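Local coordinates for protein nucleoside phosphorylase, putative (Trypanosoma brucei, PDB 3BJE) that acts as a homodimeric uridine phosphorylase, probably splitting uridine with phosphate into uracil and ribose 1-phosphate, at residues 70-82 and 90-103. Sequence-based numbering, arbitrary orientation.
Sequences SRDHREIRFATGT and VISTGMGVDNIEIV. With CA (calcium ion), chain G; R1P (1-O-phosphono-alpha-D-ribofuranose), chain E; R1P (1-O-phosphono-alpha-D-ribofuranose), chain C.
At the dimer interface of this nucleoside phosphorylase, strand 86-92, in a hairpin with 76-83, leads through the loop 93-96 into the calcium-binding start of helix 97-112; the contact shows how a turn residue can position a metal ligand. Ala79 and Val90 form an antiparallel hydrogen-bonded pair, with Val90 N 2.9 Å from Ala79 O, while Phe78 CB packs on Ile91 CG1 at the next, non-hydrogen-bonded pair. Then the ladder changes character. Ser92 N still reaches Arg77 O, but the return bond goes to a side chain: a chi1 of 62° folds Ser92 OG back over its own backbone, toward residues 75-77. There it accepts from Arg77 N at 2.8 Å. The same OG donates to Glu75 O, also at 2.8 Å. Beyond it, Ile76 CD1 lies 4.2 Å from Val103 CG2, bringing the hairpin against the helix.

Glu75 bends at chi2 past Gly94 CA, and the Glu75 and Asn99 side chains cross at about a right angle, with carboxylate and amide planes 46° apart. Asn99 ND2 meets Glu75 OE2 at 3.0 Å from above the carboxylate plane, and also donates to Thr93 O; these bonds fix the amide's rotation and turn Asn99 OD1 to the calcium ion, 2.4 Å away. Met95 O and both Asp98 carboxylate oxygens bind the same ion, with Met95, Asp98 and Asn99 of the second subunit completing it. From the type II' beta turn His73-Ile76, Arg74 NH1 and NH2 grip the phosphate of a ribose 1-phosphate whose other partners include His34 and, from the second subunit, Arg54, Arg145, Thr148 and Glu294. Such two-subunit active sites are characteristic of uridine phosphorylases of the PNP/UDP phosphorylase family.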
loop_
_atom_site.group_PDB
_atom_site.type_symbol
_atom_site.label_atom_id
_atom_site.label_comp_id
_atom_site.label_asym_id
_atom_site.label_seq_id
_atom_site.Cartn_x
_atom_site.Cartn_y
_atom_site.Cartn_z
ATOM N N SER A 70 9.045 -21.918 -4.826
ATOM C CA SER A 70 8.293 -20.786 -5.337
ATOM C C SER A 70 6.826 -20.945 -5.003
ATOM O O SER A 70 6.294 -22.076 -4.971
ATOM C CB SER A 70 8.444 -20.663 -6.847
ATOM O OG SER A 70 7.960 -21.824 -7.496
ATOM N N ARG A 71 6.173 -19.817 -4.743
ATOM C CA ARG A 71 4.749 -19.818 -4.447
ATOM C C ARG A 71 4.178 -18.430 -4.668
ATOM O O ARG A 71 4.875 -17.441 -4.495
ATOM C CB ARG A 71 4.485 -20.298 -3.017
ATOM C CG ARG A 71 3.012 -20.518 -2.728
ATOM C CD ARG A 71 2.766 -21.300 -1.451
ATOM N NE ARG A 71 1.404 -21.057 -0.967
ATOM C CZ ARG A 71 0.914 -21.502 0.192
ATOM N NH1 ARG A 71 1.665 -22.224 1.014
ATOM N NH2 ARG A 71 -0.337 -21.208 0.542
ATOM N N ASP A 72 2.901 -18.375 -5.051
ATOM C CA ASP A 72 2.197 -17.131 -5.349
ATOM C C ASP A 72 0.988 -16.969 -4.423
ATOM O O ASP A 72 0.302 -17.959 -4.139
ATOM C CB ASP A 72 1.707 -17.153 -6.797
ATOM C CG ASP A 72 2.830 -17.325 -7.806
ATOM O OD1 ASP A 72 4.025 -17.335 -7.427
ATOM O OD2 ASP A 72 2.516 -17.438 -9.007
ATOM N N HIS A 73 0.724 -15.744 -3.969
ATOM C CA HIS A 73 -0.438 -15.426 -3.122
ATOM C C HIS A 73 -0.695 -13.917 -3.053
ATOM O O HIS A 73 0.220 -13.180 -2.754
ATOM C CB HIS A 73 -0.182 -15.945 -1.704
ATOM C CG HIS A 73 -1.257 -15.596 -0.733
ATOM N ND1 HIS A 73 -2.540 -16.088 -0.840
ATOM C CD2 HIS A 73 -1.250 -14.799 0.359
ATOM C CE1 HIS A 73 -3.275 -15.611 0.146
ATOM N NE2 HIS A 73 -2.516 -14.825 0.888
ATOM N N ARG A 74 -1.942 -13.456 -3.270
ATOM C CA ARG A 74 -2.241 -12.023 -3.353
ATOM C C ARG A 74 -1.218 -11.339 -4.313
ATOM O O ARG A 74 -0.873 -11.900 -5.352
ATOM C CB ARG A 74 -2.224 -11.380 -1.960
ATOM C CG ARG A 74 -3.456 -11.606 -1.103
ATOM C CD ARG A 74 -3.141 -11.142 0.341
ATOM N NE ARG A 74 -4.272 -11.238 1.270
ATOM C CZ ARG A 74 -5.285 -10.380 1.303
ATOM N NH1 ARG A 74 -5.331 -9.380 0.439
ATOM N NH2 ARG A 74 -6.270 -10.539 2.196
ATOM N N GLU A 75 -0.712 -10.154 -3.982
ATOM C CA GLU A 75 0.295 -9.536 -4.861
ATOM C C GLU A 75 1.710 -10.136 -4.612
ATOM O O GLU A 75 2.698 -9.711 -5.224
ATOM C CB GLU A 75 0.260 -7.991 -4.757
ATOM C CG GLU A 75 0.396 -7.295 -3.365
ATOM C CD GLU A 75 -0.937 -6.710 -2.876
ATOM O OE1 GLU A 75 -1.802 -7.615 -2.724
ATOM O OE2 GLU A 75 -1.134 -5.416 -2.707
ATOM N N ILE A 76 1.790 -11.161 -3.759
ATOM C CA ILE A 76 3.058 -11.563 -3.142
ATOM C C ILE A 76 3.540 -12.897 -3.729
ATOM O O ILE A 76 3.025 -13.955 -3.404
ATOM C CB ILE A 76 2.917 -11.667 -1.605
ATOM C CG1 ILE A 76 2.204 -10.429 -1.024
ATOM C CG2 ILE A 76 4.290 -11.861 -0.939
ATOM C CD1 ILE A 76 2.862 -9.132 -1.359
ATOM N N ARG A 77 4.527 -12.814 -4.621
ATOM C CA ARG A 77 5.106 -13.981 -5.289
ATOM C C ARG A 77 6.566 -14.106 -4.902
ATOM O O ARG A 77 7.233 -13.096 -4.704
ATOM C CB ARG A 77 5.008 -13.841 -6.801
ATOM C CG ARG A 77 3.628 -13.627 -7.340
ATOM C CD ARG A 77 3.683 -13.607 -8.872
ATOM N NE ARG A 77 4.252 -14.856 -9.377
ATOM C CZ ARG A 77 4.820 -15.038 -10.566
ATOM N NH1 ARG A 77 4.944 -14.049 -11.448
ATOM N NH2 ARG A 77 5.281 -16.241 -10.867
ATOM N N PHE A 78 7.075 -15.327 -4.802
ATOM C CA PHE A 78 8.509 -15.523 -4.629
ATOM C C PHE A 78 9.029 -16.685 -5.461
ATOM O O PHE A 78 8.294 -17.598 -5.863
ATOM C CB PHE A 78 8.896 -15.699 -3.154
ATOM C CG PHE A 78 8.863 -17.120 -2.681
ATOM C CD1 PHE A 78 10.003 -17.902 -2.707
ATOM C CD2 PHE A 78 7.674 -17.677 -2.203
ATOM C CE1 PHE A 78 9.974 -19.204 -2.289
ATOM C CE2 PHE A 78 7.637 -18.992 -1.780
ATOM C CZ PHE A 78 8.780 -19.758 -1.829
ATOM N N ALA A 79 10.334 -16.643 -5.690
ATOM C CA ALA A 79 11.063 -17.765 -6.286
ATOM C C ALA A 79 12.471 -17.712 -5.746
ATOM O O ALA A 79 13.064 -16.634 -5.666
ATOM C CB ALA A 79 11.076 -17.659 -7.812
ATOM N N THR A 80 13.013 -18.873 -5.418
ATOM C CA THR A 80 14.351 -18.984 -4.846
ATOM C C THR A 80 15.172 -19.928 -5.698
ATOM O O THR A 80 14.772 -21.066 -5.906
ATOM C CB THR A 80 14.268 -19.522 -3.402
ATOM O OG1 THR A 80 13.553 -18.565 -2.605
ATOM C CG2 THR A 80 15.671 -19.768 -2.832
ATOM N N GLY A 81 16.302 -19.437 -6.203
ATOM C CA GLY A 81 17.256 -20.258 -6.947
ATOM C C GLY A 81 18.650 -19.810 -6.566
ATOM O O GLY A 81 18.890 -19.454 -5.416
ATOM N N THR A 82 19.556 -19.833 -7.535
ATOM C CA THR A 82 20.920 -19.347 -7.336
ATOM C C THR A 82 21.304 -18.483 -8.513
ATOM O O THR A 82 20.728 -18.603 -9.596
ATOM C CB THR A 82 21.948 -20.507 -7.188
ATOM O OG1 THR A 82 21.953 -21.309 -8.380
ATOM C CG2 THR A 82 21.645 -21.405 -5.988
ATOM N N VAL A 90 13.738 -13.835 -5.212
ATOM C CA VAL A 90 13.037 -12.633 -5.716
ATOM C C VAL A 90 11.622 -12.696 -5.141
ATOM O O VAL A 90 11.005 -13.767 -5.153
ATOM C CB VAL A 90 13.035 -12.510 -7.268
ATOM C CG1 VAL A 90 12.482 -13.755 -7.954
ATOM C CG2 VAL A 90 12.275 -11.236 -7.713
ATOM N N ILE A 91 11.164 -11.565 -4.593
ATOM C CA ILE A 91 9.849 -11.423 -3.987
ATOM C C ILE A 91 9.152 -10.195 -4.565
ATOM O O ILE A 91 9.754 -9.101 -4.594
ATOM C CB ILE A 91 9.931 -11.219 -2.451
ATOM C CG1 ILE A 91 10.567 -12.439 -1.789
ATOM C CG2 ILE A 91 8.550 -10.936 -1.864
ATOM C CD1 ILE A 91 10.842 -12.272 -0.296
ATOM N N SER A 92 7.913 -10.364 -5.020
ATOM C CA SER A 92 7.082 -9.218 -5.315
ATOM C C SER A 92 6.333 -8.783 -4.063
ATOM O O SER A 92 5.768 -9.609 -3.357
ATOM C CB SER A 92 6.085 -9.482 -6.452
ATOM O OG SER A 92 5.158 -10.518 -6.161
ATOM N N THR A 93 6.335 -7.476 -3.832
ATOM C CA THR A 93 5.724 -6.916 -2.651
ATOM C C THR A 93 4.380 -6.272 -2.918
ATOM O O THR A 93 3.636 -6.003 -1.983
ATOM C CB THR A 93 6.646 -5.850 -2.055
ATOM O OG1 THR A 93 6.798 -4.774 -2.984
ATOM C CG2 THR A 93 8.036 -6.424 -1.735
ATOM N N GLY A 94 4.067 -6.028 -4.183
ATOM C CA GLY A 94 2.961 -5.144 -4.521
ATOM C C GLY A 94 3.370 -3.717 -4.200
ATOM O O GLY A 94 4.517 -3.447 -3.861
ATOM N N MET A 95 2.416 -2.800 -4.269
ATOM C CA MET A 95 2.737 -1.383 -4.205
ATOM C C MET A 95 2.693 -0.850 -2.797
ATOM O O MET A 95 1.733 -1.108 -2.072
ATOM C CB MET A 95 1.773 -0.601 -5.091
ATOM C CG MET A 95 1.790 -1.073 -6.508
ATOM S SD MET A 95 0.812 -0.069 -7.625
ATOM C CE MET A 95 -0.833 -0.621 -7.195
ATOM N N GLY A 96 3.727 -0.113 -2.403
ATOM C CA GLY A 96 3.666 0.688 -1.193
ATOM C C GLY A 96 4.451 0.260 0.036
ATOM O O GLY A 96 4.824 -0.896 0.202
ATOM N N VAL A 97 4.717 1.252 0.883
ATOM C CA VAL A 97 5.460 1.056 2.122
ATOM C C VAL A 97 4.709 0.198 3.140
ATOM O O VAL A 97 5.312 -0.459 3.983
ATOM C CB VAL A 97 5.858 2.405 2.785
ATOM C CG1 VAL A 97 6.975 3.105 1.971
ATOM C CG2 VAL A 97 4.633 3.309 3.008
ATOM N N ASP A 98 3.386 0.207 3.034
ATOM C CA ASP A 98 2.554 -0.652 3.853
ATOM C C ASP A 98 2.784 -2.112 3.490
ATOM O O ASP A 98 2.912 -2.968 4.370
ATOM C CB ASP A 98 1.079 -0.266 3.712
ATOM C CG ASP A 98 0.556 -0.362 2.300
ATOM O OD1 ASP A 98 1.267 -0.063 1.321
ATOM O OD2 ASP A 98 -0.622 -0.679 2.143
ATOM N N ASN A 99 2.872 -2.386 2.191
ATOM C CA ASN A 99 3.206 -3.733 1.691
ATOM C C ASN A 99 4.605 -4.152 2.132
ATOM O O ASN A 99 4.861 -5.317 2.477
ATOM C CB ASN A 99 3.088 -3.781 0.173
ATOM C CG ASN A 99 1.643 -3.715 -0.305
ATOM O OD1 ASN A 99 0.861 -2.831 0.097
ATOM N ND2 ASN A 99 1.278 -4.664 -1.168
ATOM N N ILE A 100 5.529 -3.189 2.110
ATOM C CA ILE A 100 6.886 -3.424 2.597
ATOM C C ILE A 100 6.870 -3.819 4.076
ATOM O O ILE A 100 7.561 -4.759 4.493
ATOM C CB ILE A 100 7.814 -2.178 2.355
ATOM C CG1 ILE A 100 8.039 -1.895 0.854
ATOM C CG2 ILE A 100 9.150 -2.374 3.083
ATOM C CD1 ILE A 100 8.535 -3.076 0.027
ATOM N N GLU A 101 6.088 -3.092 4.864
ATOM C CA GLU A 101 6.002 -3.351 6.300
ATOM C C GLU A 101 5.545 -4.807 6.507
ATOM O O GLU A 101 6.099 -5.533 7.331
ATOM C CB GLU A 101 5.050 -2.347 6.957
ATOM C CG GLU A 101 5.062 -2.368 8.504
ATOM C CD GLU A 101 3.886 -3.094 9.174
ATOM O OE1 GLU A 101 3.148 -3.848 8.467
ATOM O OE2 GLU A 101 3.705 -2.925 10.400
ATOM N N ILE A 102 4.558 -5.236 5.725
ATOM C CA ILE A 102 4.102 -6.618 5.799
ATOM C C ILE A 102 5.231 -7.597 5.476
ATOM O O ILE A 102 5.547 -8.513 6.239
ATOM C CB ILE A 102 2.929 -6.838 4.841
ATOM C CG1 ILE A 102 1.677 -6.158 5.403
ATOM C CG2 ILE A 102 2.670 -8.351 4.645
ATOM C CD1 ILE A 102 0.521 -6.077 4.418
ATOM N N VAL A 103 5.834 -7.426 4.314
ATOM C CA VAL A 103 6.806 -8.396 3.843
ATOM C C VAL A 103 8.070 -8.434 4.719
ATOM O O VAL A 103 8.619 -9.524 4.977
ATOM C CB VAL A 103 7.139 -8.133 2.359
ATOM C CG1 VAL A 103 8.260 -9.056 1.863
ATOM C CG2 VAL A 103 5.887 -8.361 1.505
HETATM CA CA CA G . -0.096 -0.699 -0.585
HETATM C C5 R1P E . -4.302 -7.576 5.014
HETATM O O5 R1P E . -4.217 -9.000 5.116
HETATM C C4 R1P E . -5.351 -7.208 3.970
HETATM O O4 R1P E . -6.632 -7.788 4.273
HETATM C C1 R1P E . -7.640 -6.799 4.493
HETATM C C2 R1P E . -6.804 -5.553 4.818
HETATM O O2 R1P E . -7.526 -4.312 4.701
HETATM C C3 R1P E . -5.595 -5.709 3.895
HETATM O O3 R1P E . -5.889 -5.348 2.537
HETATM O O1 R1P E . -8.598 -6.677 3.387
HETATM P P R1P E . -8.751 -7.631 2.079
HETATM O O1P R1P E . -7.389 -7.341 1.404
HETATM O O2P R1P E . -9.920 -7.077 1.279
HETATM O O3P R1P E . -8.956 -9.007 2.627
HETATM C C5 R1P C . 3.516 2.422 -9.063
HETATM O O5 R1P C . 3.239 2.365 -10.470
HETATM C C4 R1P C . 4.503 1.339 -8.669
HETATM O O4 R1P C . 5.664 1.348 -9.518
HETATM C C1 R1P C . 6.853 1.556 -8.747
HETATM C C2 R1P C . 6.338 2.259 -7.480
HETATM O O2 R1P C . 7.233 2.293 -6.344
HETATM C C3 R1P C . 5.015 1.523 -7.251
HETATM O O3 R1P C . 5.201 0.227 -6.658
HETATM O O1 R1P C . 7.620 0.330 -8.506
HETATM P P R1P C . 7.390 -1.147 -9.122
HETATM O O1P R1P C . 6.024 -1.478 -8.503
HETATM O O2P R1P C . 8.536 -1.963 -8.549
HETATM O O3P R1P C . 7.329 -1.075 -10.614
#